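Long-range contact in Hut operon positive regulatory protein (Bacillus subtilis, PDB 4H4L), which binds hut mRNA as a homohexamer when histidine is present, suppressing transcription termination and so switching on the operon for histidine utilization: residues L15-E20 with R103-R108. The protein carries 1 engineered substitution. Numbering follows the deposited sequence.
Sequences LLLLNE and RFAVLR
The carbonyl O of Leu17 faces NH1 of Arg103 at 3.2 Å, but the angle is too poor for a hydrogen bond; the guanidinium lies with one face over the Leu17 carbonyl carbon. Beyond it the chain turns, bringing the backbone N of Glu20 to the guanidinium edge, in its plane, and the Glu20 carbonyl C to 3.3 Å from Arg103 NH1. With CG anti to the backbone N (chi1 180°) and the chain extended to NE, Arg103 reaches out from the strand to this end of the helix. It slides past Leu17, which runs in the opposite direction: Leu17 CD2 sits 3.6 Å from Arg103 CG. Cutting Arg103 back to an alanine removes CG, CD and the guanidinium, which would probably open a gap beside Leu17 CD2 and leave the backbone at Glu20 without its guanidinium neighbour. The Glu20 carboxylate pairs elsewhere, with Arg8 and Arg11 of a second subunit. Deeper in, Leu17 CG rests 3.7 Å from Ala105 CB, while Leu16 CD2 approaches the same methyl more loosely, at 4.2 Å. Leu16 also meets Val37 and Leu39. Helix 9-17 thus packs on one face of the four-stranded antiparallel sheet, opposite helix 47-60, in a three-layer alpha-beta-alpha arrangement.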
ATOM      1  N   LEU A  15      25.001 -11.815  -5.768  1.00 59.90           N
ATOM      2  CA  LEU A  15      26.248 -12.499  -5.419  1.00 62.97           C
ATOM      3  C   LEU A  15      27.351 -11.455  -5.270  1.00 62.31           C
ATOM      4  O   LEU A  15      28.203 -11.535  -4.380  1.00 65.59           O
ATOM      5  CB  LEU A  15      26.634 -13.529  -6.486  1.00 65.56           C
ATOM      6  CG  LEU A  15      25.889 -14.877  -6.533  1.00 70.31           C
ATOM      7  CD1 LEU A  15      25.526 -15.233  -7.965  1.00 70.47           C
ATOM      8  CD2 LEU A  15      26.645 -16.031  -5.862  1.00 67.52           C
ATOM      9  N   LEU A  16      27.309 -10.455  -6.137  1.00 58.14           N
ATOM     10  CA  LEU A  16      28.316  -9.414  -6.130  1.00 66.40           C
ATOM     11  C   LEU A  16      28.264  -8.641  -4.823  1.00 70.06           C
ATOM     12  O   LEU A  16      29.281  -8.453  -4.156  1.00 79.94           O
ATOM     13  CB  LEU A  16      28.123  -8.481  -7.326  1.00 62.33           C
ATOM     14  CG  LEU A  16      28.826  -7.129  -7.297  1.00 66.13           C
ATOM     15  CD1 LEU A  16      30.349  -7.299  -7.291  1.00 63.68           C
ATOM     16  CD2 LEU A  16      28.333  -6.294  -8.479  1.00 60.78           C
ATOM     17  N   LEU A  17      27.054  -8.250  -4.455  1.00 70.92           N
ATOM     18  CA  LEU A  17      26.788  -7.441  -3.284  1.00 66.35           C
ATOM     19  C   LEU A  17      27.045  -8.198  -1.983  1.00 63.94           C
ATOM     20  O   LEU A  17      27.591  -7.642  -1.029  1.00 66.05           O
ATOM     21  CB  LEU A  17      25.337  -6.986  -3.334  1.00 64.91           C
ATOM     22  CG  LEU A  17      24.962  -5.568  -2.963  1.00 64.85           C
ATOM     23  CD1 LEU A  17      23.473  -5.456  -3.186  1.00 66.57           C
ATOM     24  CD2 LEU A  17      25.270  -5.295  -1.509  1.00 69.65           C
ATOM     25  N   LEU A  18      26.667  -9.464  -1.929  1.00 58.92           N
ATOM     26  CA  LEU A  18      26.844 -10.192  -0.679  1.00 64.21           C
ATOM     27  C   LEU A  18      28.271 -10.666  -0.428  1.00 67.94           C
ATOM     28  O   LEU A  18      28.535 -11.293   0.606  1.00 63.13           O
ATOM     29  CB  LEU A  18      25.867 -11.354  -0.606  1.00 65.78           C
ATOM     30  CG  LEU A  18      24.406 -10.962  -0.846  1.00 63.22           C
ATOM     31  CD1 LEU A  18      23.558 -12.214  -0.924  1.00 61.09           C
ATOM     32  CD2 LEU A  18      23.892  -9.977   0.204  1.00 62.27           C
ATOM     33  N   ASN A  19      29.182 -10.331  -1.351  1.00 76.15           N
ATOM     34  CA  ASN A  19      30.579 -10.798  -1.305  1.00 79.79           C
ATOM     35  C   ASN A  19      31.666  -9.746  -1.024  1.00 81.69           C
ATOM     36  O   ASN A  19      32.608  -9.596  -1.816  1.00 78.03           O
ATOM     37  CB  ASN A  19      30.926 -11.624  -2.557  1.00 80.37           C
ATOM     38  CG  ASN A  19      30.302 -13.016  -2.532  1.00 90.25           C
ATOM     39  OD1 ASN A  19      30.253 -13.673  -1.489  1.00 88.50           O
ATOM     40  ND2 ASN A  19      29.826 -13.477  -3.689  1.00 89.88           N
ATOM     41  N   GLU A  20      31.519  -9.037   0.105  1.00 78.54           N
ATOM     42  CA  GLU A  20      32.590  -8.227   0.725  1.00 88.52           C
ATOM     43  C   GLU A  20      33.192  -7.145  -0.168  1.00 91.92           C
ATOM     44  O   GLU A  20      34.342  -7.264  -0.611  1.00 87.04           O
ATOM     45  CB  GLU A  20      33.723  -9.129   1.252  1.00 96.96           C
ATOM     46  CG  GLU A  20      33.393  -9.889   2.527  1.00104.60           C
ATOM     47  CD  GLU A  20      32.516 -11.111   2.294  1.00107.95           C
ATOM     48  OE1 GLU A  20      31.512 -11.274   3.030  1.00108.99           O
ATOM     49  OE2 GLU A  20      32.828 -11.908   1.377  1.00110.27           O
ATOM     50  N   ARG A 103      24.199  -1.444   1.596  1.00 53.63           N
ATOM     51  CA  ARG A 103      25.211  -1.445   0.565  1.00 54.87           C
ATOM     52  C   ARG A 103      24.392  -1.736  -0.677  1.00 48.57           C
ATOM     53  O   ARG A 103      23.419  -2.468  -0.577  1.00 44.96           O
ATOM     54  CB  ARG A 103      26.240  -2.552   0.798  1.00 63.39           C
ATOM     55  CG  ARG A 103      27.340  -2.603  -0.273  1.00 74.23           C
ATOM     56  CD  ARG A 103      28.387  -3.703  -0.057  1.00 82.31           C
ATOM     57  NE  ARG A 103      29.302  -3.822  -1.208  1.00 91.23           N
ATOM     58  CZ  ARG A 103      30.136  -4.842  -1.428  1.00 88.33           C
ATOM     59  NH1 ARG A 103      30.202  -5.863  -0.580  1.00 87.79           N
ATOM     60  NH2 ARG A 103      30.910  -4.838  -2.503  1.00 86.23           N
ATOM     61  N   PHE A 104      24.782  -1.168  -1.819  1.00 45.25           N
ATOM     62  CA  PHE A 104      24.081  -1.353  -3.092  1.00 45.50           C
ATOM     63  C   PHE A 104      24.987  -1.766  -4.264  1.00 44.32           C
ATOM     64  O   PHE A 104      26.138  -1.311  -4.392  1.00 42.44           O
ATOM     65  CB  PHE A 104      23.275  -0.086  -3.468  1.00 40.42           C
ATOM     66  CG  PHE A 104      24.117   1.155  -3.613  1.00 39.17           C
ATOM     67  CD1 PHE A 104      24.618   1.540  -4.869  1.00 35.97           C
ATOM     68  CD2 PHE A 104      24.408   1.955  -2.501  1.00 39.04           C
ATOM     69  CE1 PHE A 104      25.411   2.675  -5.002  1.00 36.17           C
ATOM     70  CE2 PHE A 104      25.198   3.117  -2.630  1.00 39.72           C
ATOM     71  CZ  PHE A 104      25.699   3.476  -3.883  1.00 37.28           C
ATOM     72  N   ALA A 105      24.440  -2.620  -5.113  1.00 43.18           N
ATOM     73  CA  ALA A 105      25.054  -2.977  -6.361  1.00 45.55           C
ATOM     74  C   ALA A 105      24.136  -2.470  -7.438  1.00 53.16           C
ATOM     75  O   ALA A 105      22.918  -2.530  -7.239  1.00 60.81           O
ATOM     76  CB  ALA A 105      25.158  -4.478  -6.451  1.00 45.14           C
ATOM     77  N   VAL A 106      24.689  -1.973  -8.554  1.00 50.20           N
ATOM     78  CA  VAL A 106      23.895  -1.629  -9.753  1.00 52.86           C
ATOM     79  C   VAL A 106      24.463  -2.252 -11.030  1.00 55.01           C
ATOM     80  O   VAL A 106      25.562  -1.915 -11.463  1.00 52.06           O
ATOM     81  CB  VAL A 106      23.813  -0.111 -10.023  1.00 55.02           C
ATOM     82  CG1 VAL A 106      22.877   0.162 -11.191  1.00 50.19           C
ATOM     83  CG2 VAL A 106      23.381   0.649  -8.785  1.00 54.64           C
ATOM     84  N   LEU A 107      23.691  -3.139 -11.644  1.00 58.07           N
ATOM     85  CA  LEU A 107      24.094  -3.793 -12.883  1.00 60.71           C
ATOM     86  C   LEU A 107      23.309  -3.314 -14.092  1.00 61.74           C
ATOM     87  O   LEU A 107      22.100  -3.108 -14.001  1.00 67.87           O
ATOM     88  CB  LEU A 107      23.956  -5.307 -12.770  1.00 60.04           C
ATOM     89  CG  LEU A 107      25.204  -6.147 -12.530  1.00 64.61           C
ATOM     90  CD1 LEU A 107      24.897  -7.586 -12.893  1.00 67.26           C
ATOM     91  CD2 LEU A 107      26.368  -5.665 -13.376  1.00 69.09           C
ATOM     92  N   ARG A 108      24.010  -3.145 -15.218  1.00 60.95           N
ATOM     93  CA  ARG A 108      23.384  -2.829 -16.505  1.00 60.88           C
ATOM     94  C   ARG A 108      23.953  -3.627 -17.699  1.00 64.57           C
ATOM     95  O   ARG A 108      25.170  -3.743 -17.890  1.00 62.48           O
ATOM     96  CB  ARG A 108      23.436  -1.331 -16.809  1.00 53.40           C
ATOM     97  CG  ARG A 108      23.040  -1.024 -18.245  1.00 48.32           C
ATOM     98  CD  ARG A 108      23.417   0.391 -18.619  1.00 48.70           C
ATOM     99  NE  ARG A 108      22.706   0.850 -19.808  1.00 47.07           N
ATOM    100  CZ  ARG A 108      22.427   2.128 -20.059  1.00 48.07           C
ATOM    101  NH1 ARG A 108      22.813   3.074 -19.192  1.00 44.36           N
ATOM    102  NH2 ARG A 108      21.765   2.465 -21.171  1.00 39.54           N
TER